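Local coordinates for protein probable hydrogenase maturation factor HypB (Methanocaldococcus jannaschii, PDB 2HF9) that binds GTP as a metal-binding homodimer and probably uses its slow hydrolysis in delivering nickel to maturing [NiFe] hydrogenases, at residues A[52-57]-A[201-206]; A[142-147]-A[168-173]; A[56-61]-A[213-218]. All coordinates share one frame; numbering follows the deposited sequence.

Overall arrangement
All three contacts belong to one P-loop GTPase domain built on a parallel sheet. Interaction 2 pairs two neighbouring inner strands, and strand 168-172 is in turn hydrogen-bonded to strand 199-202 of interaction 1, with Ile171 N 2.9 Å from Val201 O; the centres of these two contacts lie about 9 Å apart. Both reach the same nucleotide: 52-57 at the phosphates, 168-173 and 201-206 at the guanine. Interaction 3 continues down the helix that starts interaction 1, its centre about 8 Å further, and is joined to it where Leu54 CD1 meets Val214 CG1 at 3.9 Å. Phe217 links helix 211-224 to the strands of interaction 2, about 12 Å away between centres.

Interaction 1. Residues A[52-57]-A[201-206]; sequences TLLIEK and VLLSLK. With MG (magnesium ion), chain C; GSP (5'-guanosine-diphosphate-monothiophosphate), chain E.
Leu205 packs against Leu53 and Leu54 near the start of the P-loop helix, joining the phosphate-binding part of this GTPase to the Ser204-Leu205-Lys206 loop at the guanine, which by position and sequence is probably the G5 element of the fold. With CG anti to its own carbonyl carbon (chi1 -72°), Leu205 brings both methyls to the helix. Leu205 CD1 lies 3.5 Å from Leu54 N and also meets Leu54 CB, the two side chains crossing at about a right angle. Leu53 and Leu205 instead run alongside each other head to tail, Leu53 CD2 coming within 3.8 Å of Leu205 CB. Lys57 passes Leu205 in the same antiparallel sense, with Lys57 CG 4.0 Å from Leu205 CD2, while Leu54 CD1 reaches on to Leu203 CD2.

The nucleotide bridges the same two elements. Leu53 CD2 rests 3.5 Å from C8 of the base, and Leu53 N donates to the alpha-phosphate O1A at 2.9 Å. Thr52 OG1 binds the magnesium ion at 2.1 Å, in a shell completed by two phosphate oxygens, a water, Asp80 and Glu125. On the opposing loop, Leu205 N donates to the guanine O6 at 2.7 Å with an N-H...O angle of 140°.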
loop_
_atom_site.group_PDB
_atom_site.type_symbol
_atom_site.label_atom_id
_atom_site.label_comp_id
_atom_site.label_asym_id
_atom_site.label_seq_id
_atom_site.Cartn_x
_atom_site.Cartn_y
_atom_site.Cartn_z
ATOM N N THR A 52 9.936 -8.823 0.877
ATOM C CA THR A 52 10.321 -10.209 0.601
ATOM C C THR A 52 11.750 -10.296 0.084
ATOM O O THR A 52 12.530 -11.114 0.567
ATOM C CB THR A 52 9.352 -10.905 -0.360
ATOM O OG1 THR A 52 8.036 -10.873 0.204
ATOM C CG2 THR A 52 9.759 -12.363 -0.570
ATOM N N LEU A 53 12.097 -9.437 -0.873
ATOM C CA LEU A 53 13.460 -9.410 -1.397
ATOM C C LEU A 53 14.486 -9.122 -0.296
ATOM O O LEU A 53 15.555 -9.728 -0.273
ATOM C CB LEU A 53 13.594 -8.414 -2.549
ATOM C CG LEU A 53 14.877 -8.488 -3.392
ATOM C CD1 LEU A 53 15.178 -9.907 -3.887
ATOM C CD2 LEU A 53 14.790 -7.518 -4.563
ATOM N N LEU A 54 14.151 -8.212 0.618
ATOM C CA LEU A 54 15.004 -7.923 1.771
ATOM C C LEU A 54 15.164 -9.149 2.665
ATOM O O LEU A 54 16.281 -9.491 3.067
ATOM C CB LEU A 54 14.455 -6.741 2.583
ATOM C CG LEU A 54 15.223 -6.344 3.853
ATOM C CD1 LEU A 54 16.685 -5.986 3.550
ATOM C CD2 LEU A 54 14.525 -5.200 4.580
ATOM N N ILE A 55 14.046 -9.805 2.970
ATOM C CA ILE A 55 14.056 -11.007 3.809
ATOM C C ILE A 55 14.888 -12.116 3.149
ATOM O O ILE A 55 15.707 -12.769 3.813
ATOM C CB ILE A 55 12.609 -11.470 4.155
ATOM C CG1 ILE A 55 12.015 -10.568 5.243
ATOM C CG2 ILE A 55 12.584 -12.937 4.608
ATOM C CD1 ILE A 55 10.514 -10.710 5.431
ATOM N N GLU A 56 14.696 -12.293 1.843
ATOM C CA GLU A 56 15.468 -13.260 1.051
ATOM C C GLU A 56 16.966 -13.006 1.168
ATOM O O GLU A 56 17.733 -13.927 1.451
ATOM C CB GLU A 56 15.056 -13.215 -0.424
ATOM C CG GLU A 56 13.699 -13.826 -0.719
ATOM C CD GLU A 56 13.370 -13.812 -2.197
ATOM O OE1 GLU A 56 13.265 -14.901 -2.787
ATOM O OE2 GLU A 56 13.234 -12.719 -2.776
ATOM N N LYS A 57 17.370 -11.754 0.962
ATOM C CA LYS A 57 18.776 -11.364 1.075
ATOM C C LYS A 57 19.314 -11.566 2.489
ATOM O O LYS A 57 20.444 -12.026 2.665
ATOM C CB LYS A 57 18.989 -9.911 0.618
ATOM C CG LYS A 57 18.752 -9.667 -0.874
ATOM C CD LYS A 57 19.771 -10.385 -1.737
ATOM C CE LYS A 57 19.615 -10.030 -3.206
ATOM N NZ LYS A 57 20.625 -10.768 -4.023
ATOM N N VAL A 201 18.044 3.806 6.860
ATOM C CA VAL A 201 18.975 3.238 5.888
ATOM C C VAL A 201 18.483 3.472 4.459
ATOM O O VAL A 201 17.330 3.187 4.132
ATOM C CB VAL A 201 19.209 1.720 6.155
ATOM C CG1 VAL A 201 20.051 1.072 5.051
ATOM C CG2 VAL A 201 19.860 1.502 7.518
ATOM N N LEU A 202 19.365 4.014 3.623
ATOM C CA LEU A 202 19.113 4.124 2.191
ATOM C C LEU A 202 19.599 2.841 1.527
ATOM O O LEU A 202 20.755 2.436 1.695
ATOM C CB LEU A 202 19.809 5.359 1.600
ATOM C CG LEU A 202 19.286 6.720 2.083
ATOM C CD1 LEU A 202 20.239 7.845 1.677
ATOM C CD2 LEU A 202 17.877 6.994 1.554
ATOM N N LEU A 203 18.705 2.193 0.791
ATOM C CA LEU A 203 18.970 0.849 0.290
ATOM C C LEU A 203 18.610 0.667 -1.175
ATOM O O LEU A 203 17.618 1.213 -1.661
ATOM C CB LEU A 203 18.208 -0.187 1.139
ATOM C CG LEU A 203 18.355 -1.680 0.791
ATOM C CD1 LEU A 203 19.773 -2.176 1.033
ATOM C CD2 LEU A 203 17.352 -2.534 1.553
ATOM N N SER A 204 19.429 -0.113 -1.873
ATOM C CA SER A 204 19.021 -0.715 -3.128
ATOM C C SER A 204 19.285 -2.209 -3.037
ATOM O O SER A 204 20.428 -2.628 -2.851
ATOM C CB SER A 204 19.789 -0.134 -4.313
ATOM O OG SER A 204 19.491 -0.872 -5.489
ATOM N N LEU A 205 18.226 -3.005 -3.159
ATOM C CA LEU A 205 18.369 -4.458 -3.194
ATOM C C LEU A 205 18.795 -4.964 -4.572
ATOM O O LEU A 205 19.007 -6.164 -4.759
ATOM C CB LEU A 205 17.080 -5.138 -2.724
ATOM C CG LEU A 205 16.826 -5.000 -1.216
ATOM C CD1 LEU A 205 15.390 -5.341 -0.866
ATOM C CD2 LEU A 205 17.819 -5.853 -0.397
ATOM N N LYS A 206 18.908 -4.044 -5.531
ATOM C CA LYS A 206 19.441 -4.355 -6.860
ATOM C C LYS A 206 20.972 -4.229 -6.864
ATOM O O LYS A 206 21.667 -5.172 -7.228
ATOM C CB LYS A 206 18.804 -3.449 -7.919
ATOM C CG LYS A 206 19.207 -3.750 -9.360
ATOM C CD LYS A 206 18.336 -2.941 -10.321
ATOM C CE LYS A 206 18.461 -3.418 -11.761
ATOM N NZ LYS A 206 17.429 -2.756 -12.616
HETATM MG MG MG C . 6.360 -9.740 -0.197
HETATM P PG GSP E . 4.361 -7.480 -1.273
HETATM O O3B GSP E . 5.689 -6.818 -1.896
HETATM S S1G GSP E . 3.438 -6.273 -0.458
HETATM O O2G GSP E . 3.571 -8.048 -2.466
HETATM O O3G GSP E . 4.764 -8.620 -0.323
HETATM P PB GSP E . 7.128 -6.785 -1.167
HETATM O O1B GSP E . 7.206 -5.569 -0.332
HETATM O O2B GSP E . 7.438 -8.018 -0.420
HETATM P PA GSP E . 8.986 -7.548 -3.275
HETATM O O1A GSP E . 10.131 -8.087 -2.504
HETATM O O2A GSP E . 8.140 -8.631 -3.839
HETATM O O3A GSP E . 8.116 -6.503 -2.412
HETATM O "O5'" GSP E . 9.558 -6.564 -4.402
HETATM C "C5'" GSP E . 8.690 -5.866 -5.273
HETATM C "C4'" GSP E . 9.393 -5.596 -6.599
HETATM O "O4'" GSP E . 10.408 -4.619 -6.437
HETATM C "C3'" GSP E . 10.072 -6.825 -7.182
HETATM O "O3'" GSP E . 9.860 -6.761 -8.574
HETATM C "C2'" GSP E . 11.538 -6.627 -6.863
HETATM O "O2'" GSP E . 12.375 -7.201 -7.832
HETATM C "C1'" GSP E . 11.660 -5.116 -6.883
HETATM N N9 GSP E . 12.677 -4.522 -6.001
HETATM C C8 GSP E . 12.806 -4.651 -4.640
HETATM N N7 GSP E . 13.846 -3.883 -4.246
HETATM C C5 GSP E . 14.366 -3.258 -5.327
HETATM C C6 GSP E . 15.425 -2.364 -5.489
HETATM O O6 GSP E . 16.087 -2.002 -4.519
HETATM N N1 GSP E . 15.715 -1.882 -6.753
HETATM C C2 GSP E . 14.968 -2.290 -7.846
HETATM N N2 GSP E . 15.255 -1.829 -9.059
HETATM N N3 GSP E . 13.917 -3.173 -7.680
HETATM C C4 GSP E . 13.627 -3.644 -6.437
HETATM O O HOH W 1 6.481 -10.054 -2.211
#

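Interaction 2. Residues A[142-147]-A[168-173]. With GSP (5'-guanosine-diphosphate-monothiophosphate), chain E.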
loop_
_atom_site.group_PDB
_atom_site.type_symbol
_atom_site.label_atom_id
_atom_site.label_comp_id
_atom_site.label_asym_id
_atom_site.label_seq_id
_atom_site.Cartn_x
_atom_site.Cartn_y
_atom_site.Cartn_z
ATOM N N LYS A 142 11.869 -6.059 17.300
ATOM C CA LYS A 142 12.028 -4.849 16.497
ATOM C C LYS A 142 11.038 -4.764 15.343
ATOM O O LYS A 142 10.576 -5.778 14.808
ATOM C CB LYS A 142 13.460 -4.717 15.952
ATOM C CG LYS A 142 14.558 -4.621 17.003
ATOM C CD LYS A 142 14.558 -3.291 17.745
ATOM C CE LYS A 142 15.533 -3.330 18.914
ATOM N NZ LYS A 142 15.451 -2.093 19.734
ATOM N N ARG A 143 10.735 -3.529 14.963
ATOM C CA ARG A 143 9.857 -3.250 13.847
ATOM C C ARG A 143 10.636 -2.549 12.741
ATOM O O ARG A 143 11.368 -1.587 12.992
ATOM C CB ARG A 143 8.674 -2.413 14.319
ATOM C CG ARG A 143 7.734 -3.180 15.246
ATOM C CD ARG A 143 6.869 -2.265 16.097
ATOM N NE ARG A 143 5.878 -1.520 15.316
ATOM C CZ ARG A 143 4.671 -1.978 14.983
ATOM N NH1 ARG A 143 4.287 -3.198 15.340
ATOM N NH2 ARG A 143 3.850 -1.218 14.272
ATOM N N ILE A 144 10.483 -3.052 11.521
ATOM C CA ILE A 144 11.166 -2.495 10.358
ATOM C C ILE A 144 10.108 -2.031 9.362
ATOM O O ILE A 144 9.231 -2.811 8.984
ATOM C CB ILE A 144 12.118 -3.535 9.695
ATOM C CG1 ILE A 144 13.181 -4.009 10.699
ATOM C CG2 ILE A 144 12.758 -2.961 8.414
ATOM C CD1 ILE A 144 14.033 -5.173 10.235
ATOM N N VAL A 145 10.168 -0.760 8.973
ATOM C CA VAL A 145 9.271 -0.246 7.941
ATOM C C VAL A 145 10.058 -0.041 6.653
ATOM O O VAL A 145 11.036 0.712 6.617
ATOM C CB VAL A 145 8.527 1.054 8.365
ATOM C CG1 VAL A 145 7.685 1.606 7.210
ATOM C CG2 VAL A 145 7.639 0.793 9.565
ATOM N N VAL A 146 9.632 -0.746 5.608
ATOM C CA VAL A 146 10.242 -0.635 4.297
ATOM C C VAL A 146 9.329 0.175 3.385
ATOM O O VAL A 146 8.198 -0.219 3.111
ATOM C CB VAL A 146 10.494 -2.031 3.658
ATOM C CG1 VAL A 146 11.282 -1.892 2.347
ATOM C CG2 VAL A 146 11.221 -2.949 4.635
ATOM N N ILE A 147 9.818 1.322 2.939
ATOM C CA ILE A 147 9.164 2.043 1.859
ATOM C C ILE A 147 10.159 2.165 0.720
ATOM O O ILE A 147 11.334 1.827 0.877
ATOM C CB ILE A 147 8.604 3.436 2.279
ATOM C CG1 ILE A 147 9.706 4.361 2.848
ATOM C CG2 ILE A 147 7.364 3.272 3.181
ATOM C CD1 ILE A 147 10.047 4.156 4.326
ATOM N N LEU A 168 13.664 0.598 12.622
ATOM C CA LEU A 168 14.444 0.794 11.413
ATOM C C LEU A 168 13.523 1.239 10.286
ATOM O O LEU A 168 12.487 0.621 10.039
ATOM C CB LEU A 168 15.178 -0.494 11.010
ATOM C CG LEU A 168 15.863 -0.508 9.635
ATOM C CD1 LEU A 168 17.053 0.447 9.581
ATOM C CD2 LEU A 168 16.277 -1.919 9.218
ATOM N N ILE A 169 13.916 2.314 9.608
ATOM C CA ILE A 169 13.219 2.768 8.415
ATOM C C ILE A 169 14.139 2.562 7.211
ATOM O O ILE A 169 15.248 3.109 7.146
ATOM C CB ILE A 169 12.750 4.233 8.545
ATOM C CG1 ILE A 169 11.718 4.350 9.676
ATOM C CG2 ILE A 169 12.150 4.723 7.229
ATOM C CD1 ILE A 169 11.492 5.756 10.215
ATOM N N VAL A 170 13.676 1.732 6.283
ATOM C CA VAL A 170 14.416 1.417 5.066
ATOM C C VAL A 170 13.787 2.148 3.883
ATOM O O VAL A 170 12.605 1.962 3.576
ATOM C CB VAL A 170 14.441 -0.112 4.800
ATOM C CG1 VAL A 170 15.161 -0.429 3.495
ATOM C CG2 VAL A 170 15.107 -0.840 5.963
ATOM N N ILE A 171 14.579 3.012 3.256
ATOM C CA ILE A 171 14.185 3.683 2.028
ATOM C C ILE A 171 14.836 2.892 0.901
ATOM O O ILE A 171 16.033 3.050 0.608
ATOM C CB ILE A 171 14.602 5.175 2.029
ATOM C CG1 ILE A 171 13.956 5.903 3.218
ATOM C CG2 ILE A 171 14.208 5.853 0.715
ATOM C CD1 ILE A 171 14.702 7.145 3.688
ATOM N N ASN A 172 14.040 2.006 0.308
ATOM C CA ASN A 172 14.514 1.041 -0.672
ATOM C C ASN A 172 14.367 1.574 -2.104
ATOM O O ASN A 172 13.745 2.622 -2.324
ATOM C CB ASN A 172 13.761 -0.296 -0.492
ATOM C CG ASN A 172 14.364 -1.437 -1.300
ATOM O OD1 ASN A 172 13.633 -2.279 -1.842
ATOM N ND2 ASN A 172 15.688 -1.476 -1.389
ATOM N N LYS A 173 14.951 0.848 -3.059
ATOM C CA LYS A 173 14.916 1.183 -4.492
ATOM C C LYS A 173 15.574 2.531 -4.796
ATOM O O LYS A 173 15.101 3.272 -5.659
ATOM C CB LYS A 173 13.481 1.144 -5.053
ATOM C CG LYS A 173 12.761 -0.190 -4.876
ATOM C CD LYS A 173 11.388 -0.175 -5.542
ATOM C CE LYS A 173 10.523 -1.308 -5.020
ATOM N NZ LYS A 173 9.065 -0.980 -5.173
HETATM P PG GSP E . 4.361 -7.480 -1.273
HETATM O O3B GSP E . 5.689 -6.818 -1.896
HETATM S S1G GSP E . 3.438 -6.273 -0.458
HETATM O O2G GSP E . 3.571 -8.048 -2.466
HETATM O O3G GSP E . 4.764 -8.620 -0.323
HETATM P PB GSP E . 7.128 -6.785 -1.167
HETATM O O1B GSP E . 7.206 -5.569 -0.332
HETATM O O2B GSP E . 7.438 -8.018 -0.420
HETATM P PA GSP E . 8.986 -7.548 -3.275
HETATM O O1A GSP E . 10.131 -8.087 -2.504
HETATM O O2A GSP E . 8.140 -8.631 -3.839
HETATM O O3A GSP E . 8.116 -6.503 -2.412
HETATM O "O5'" GSP E . 9.558 -6.564 -4.402
HETATM C "C5'" GSP E . 8.690 -5.866 -5.273
HETATM C "C4'" GSP E . 9.393 -5.596 -6.599
HETATM O "O4'" GSP E . 10.408 -4.619 -6.437
HETATM C "C3'" GSP E . 10.072 -6.825 -7.182
HETATM O "O3'" GSP E . 9.860 -6.761 -8.574
HETATM C "C2'" GSP E . 11.538 -6.627 -6.863
HETATM O "O2'" GSP E . 12.375 -7.201 -7.832
HETATM C "C1'" GSP E . 11.660 -5.116 -6.883
HETATM N N9 GSP E . 12.677 -4.522 -6.001
HETATM C C8 GSP E . 12.806 -4.651 -4.640
HETATM N N7 GSP E . 13.846 -3.883 -4.246
HETATM C C5 GSP E . 14.366 -3.258 -5.327
HETATM C C6 GSP E . 15.425 -2.364 -5.489
HETATM O O6 GSP E . 16.087 -2.002 -4.519
HETATM N N1 GSP E . 15.715 -1.882 -6.753
HETATM C C2 GSP E . 14.968 -2.290 -7.846
HETATM N N2 GSP E . 15.255 -1.829 -9.059
HETATM N N3 GSP E . 13.917 -3.173 -7.680
HETATM C C4 GSP E . 13.627 -3.644 -6.437
#
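Val145 O takes the backbone N-H of Val170 at 2.8 Å, in a nearly straight bond (173° at the hydrogen), and the same oxygen receives a CA-H contact from Ile169 CA at 3.5 Å. The pattern recurs two residues on, where Asn172 N donates to Ile147 O at 2.8 Å and Ile171 CA also approaches that oxygen. Three further backbone bonds complete a parallel ladder, and the strand axes diverge by only 19°.

On one face, Ile144 and Leu168 lie side by side and point the same way, with Ile144 CG2 3.8 Å from Leu168 CD2; Phe217 of helix 211-224 packs on both. Val146 runs alongside Asn172 on this face, its CG1 4.1 Å from Asn172 CB. On the other face Ile147 takes a less common first torsion (chi1 58°), with CG1 between its backbone N and carbonyl carbon. That turn carries Ile147 CD1 over the neighbouring strand, to 3.6 Å from Ile169 CG2.

Beyond the ladder, the end of 168-173 alone reaches the nucleotide. The Asn172 amide faces the N7 and O6 edge of guanine, and Lys173 lays its CG over the face of the base, 3.5 Å from C5. A leucine in place of Asn172 would probably leave that edge of the base facing hydrocarbon, without its polar neighbour. Asn172 and Lys173, followed by Asp175, which hydrogen-bonds the nucleotide, form the NKxD (G4) guanine-specificity motif at the end of a beta-alpha-beta unit.

Interaction 3. Residues A[56-61]-A[213-218]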
loop_
_atom_site.group_PDB
_atom_site.type_symbol
_atom_site.label_atom_id
_atom_site.label_comp_id
_atom_site.label_asym_id
_atom_site.label_seq_id
_atom_site.Cartn_x
_atom_site.Cartn_y
_atom_site.Cartn_z
ATOM N N GLU A 56 14.696 -12.293 1.843
ATOM C CA GLU A 56 15.468 -13.260 1.051
ATOM C C GLU A 56 16.966 -13.006 1.168
ATOM O O GLU A 56 17.733 -13.927 1.451
ATOM C CB GLU A 56 15.056 -13.215 -0.424
ATOM C CG GLU A 56 13.699 -13.826 -0.719
ATOM C CD GLU A 56 13.370 -13.812 -2.197
ATOM O OE1 GLU A 56 13.265 -14.901 -2.787
ATOM O OE2 GLU A 56 13.234 -12.719 -2.776
ATOM N N LYS A 57 17.370 -11.754 0.962
ATOM C CA LYS A 57 18.776 -11.364 1.075
ATOM C C LYS A 57 19.314 -11.566 2.489
ATOM O O LYS A 57 20.444 -12.026 2.665
ATOM C CB LYS A 57 18.989 -9.911 0.618
ATOM C CG LYS A 57 18.752 -9.667 -0.874
ATOM C CD LYS A 57 19.771 -10.385 -1.737
ATOM C CE LYS A 57 19.615 -10.030 -3.206
ATOM N NZ LYS A 57 20.625 -10.768 -4.023
ATOM N N LEU A 58 18.505 -11.225 3.494
ATOM C CA LEU A 58 18.888 -11.444 4.890
ATOM C C LEU A 58 19.086 -12.922 5.231
ATOM O O LEU A 58 20.071 -13.278 5.890
ATOM C CB LEU A 58 17.888 -10.794 5.850
ATOM C CG LEU A 58 17.898 -9.261 5.916
ATOM C CD1 LEU A 58 16.730 -8.772 6.759
ATOM C CD2 LEU A 58 19.214 -8.723 6.465
ATOM N N ILE A 59 18.162 -13.772 4.786
ATOM C CA ILE A 59 18.306 -15.227 4.938
ATOM C C ILE A 59 19.636 -15.710 4.347
ATOM O O ILE A 59 20.440 -16.331 5.046
ATOM C CB ILE A 59 17.125 -16.007 4.302
ATOM C CG1 ILE A 59 15.824 -15.727 5.062
ATOM C CG2 ILE A 59 17.407 -17.523 4.295
ATOM C CD1 ILE A 59 14.563 -16.066 4.273
ATOM N N ASP A 60 19.864 -15.407 3.069
ATOM C CA ASP A 60 21.088 -15.814 2.367
ATOM C C ASP A 60 22.360 -15.441 3.121
ATOM O O ASP A 60 23.319 -16.214 3.164
ATOM C CB ASP A 60 21.145 -15.181 0.973
ATOM C CG ASP A 60 20.146 -15.782 0.011
ATOM O OD1 ASP A 60 19.463 -16.754 0.383
ATOM O OD2 ASP A 60 20.044 -15.277 -1.128
ATOM N N ASN A 61 22.361 -14.253 3.714
ATOM C CA ASN A 61 23.581 -13.706 4.287
ATOM C C ASN A 61 23.760 -13.952 5.785
ATOM O O ASN A 61 24.838 -13.716 6.327
ATOM C CB ASN A 61 23.728 -12.228 3.896
ATOM C CG ASN A 61 24.026 -12.059 2.411
ATOM O OD1 ASN A 61 25.135 -12.351 1.957
ATOM N ND2 ASN A 61 23.026 -11.621 1.642
ATOM N N LYS A 213 24.300 -1.872 6.255
ATOM C CA LYS A 213 23.630 -1.165 7.349
ATOM C C LYS A 213 22.390 -1.897 7.875
ATOM O O LYS A 213 22.061 -1.783 9.057
ATOM C CB LYS A 213 23.269 0.270 6.938
ATOM C CG LYS A 213 24.446 1.121 6.441
ATOM C CD LYS A 213 25.578 1.226 7.464
ATOM C CE LYS A 213 25.275 2.242 8.557
ATOM N NZ LYS A 213 26.389 2.313 9.558
ATOM N N VAL A 214 21.701 -2.637 7.005
ATOM C CA VAL A 214 20.561 -3.452 7.452
ATOM C C VAL A 214 21.075 -4.631 8.284
ATOM O O VAL A 214 20.561 -4.901 9.368
ATOM C CB VAL A 214 19.667 -3.951 6.282
ATOM C CG1 VAL A 214 18.430 -4.689 6.824
ATOM C CG2 VAL A 214 19.237 -2.787 5.385
ATOM N N LEU A 215 22.099 -5.319 7.776
ATOM C CA LEU A 215 22.745 -6.401 8.523
ATOM C C LEU A 215 23.228 -5.916 9.885
ATOM O O LEU A 215 23.058 -6.604 10.890
ATOM C CB LEU A 215 23.914 -6.994 7.734
ATOM C CG LEU A 215 23.587 -7.864 6.521
ATOM C CD1 LEU A 215 24.859 -8.149 5.732
ATOM C CD2 LEU A 215 22.903 -9.166 6.931
ATOM N N GLU A 216 23.818 -4.723 9.906
ATOM C CA GLU A 216 24.274 -4.091 11.137
ATOM C C GLU A 216 23.130 -3.947 12.144
ATOM O O GLU A 216 23.286 -4.283 13.323
ATOM C CB GLU A 216 24.879 -2.719 10.830
ATOM C CG GLU A 216 25.438 -2.004 12.043
ATOM C CD GLU A 216 25.904 -0.599 11.725
ATOM O OE1 GLU A 216 25.884 -0.206 10.537
ATOM O OE2 GLU A 216 26.290 0.118 12.664
ATOM N N PHE A 217 21.986 -3.456 11.668
ATOM C CA PHE A 217 20.800 -3.310 12.511
ATOM C C PHE A 217 20.339 -4.645 13.088
ATOM O O PHE A 217 20.025 -4.724 14.277
ATOM C CB PHE A 217 19.643 -2.634 11.760
ATOM C CG PHE A 217 18.367 -2.566 12.558
ATOM C CD1 PHE A 217 18.168 -1.550 13.489
ATOM C CD2 PHE A 217 17.377 -3.537 12.402
ATOM C CE1 PHE A 217 16.995 -1.491 14.245
ATOM C CE2 PHE A 217 16.200 -3.484 13.157
ATOM C CZ PHE A 217 16.013 -2.459 14.080
ATOM N N ILE A 218 20.287 -5.678 12.246
ATOM C CA ILE A 218 19.867 -7.012 12.689
ATOM C C ILE A 218 20.772 -7.518 13.818
ATOM O O ILE A 218 20.285 -7.947 14.872
ATOM C CB ILE A 218 19.827 -8.052 11.517
ATOM C CG1 ILE A 218 18.878 -7.610 10.385
ATOM C CG2 ILE A 218 19.467 -9.451 12.032
ATOM C CD1 ILE A 218 17.408 -7.489 10.766
#
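Two helices on the same face of the GTPase sheet meet here: the P-loop helix 51-62 and the C-terminal helix 211-224. Their local axes approach to 11.2 Å and cross at -70°, a steep and rather wide crossing, so contact is made through the ends of the side chains and not through the backbones. No hydrogen bond spans it. Leu58 carries the packing. Its CG stands anti to the carbonyl carbon (chi1 -71°), and the branch CD2 does all the close touching. This methyl of Leu58 lies 3.7 Å from Leu215 CD2, the two leucines overlapping in passing. The same CD2 is 4.1 Å from Val214 CG1 and 4.1 Å from Ile218 CG1, and here Leu58 and Ile218 reach toward each other tip to tip. Phe211 also touches Leu58, so this one leucine is set against a group of four side chains on the partner helix: Phe211, Val214, Leu215 and Ile218.

Asn61 adds a looser contact, its CB 4.4 Å from Leu215 CD2. Its amide is tied back to its own helix, Asn61 ND2 donating to Lys57 O at 2.8 Å. That donor is tilted 29° from the carbonyl plane, and Asn61 N approaches the same oxygen from the opposite face.

Beneath the crossing, strand 39-45 supports both helices, Phe43 touching Leu58 and Phe41 touching Ile218, while Val214 leans on Val201 of strand 199-202 and Glu56 forms salt bridges with Arg83 of helix 78-85 and with Lys86 just after it.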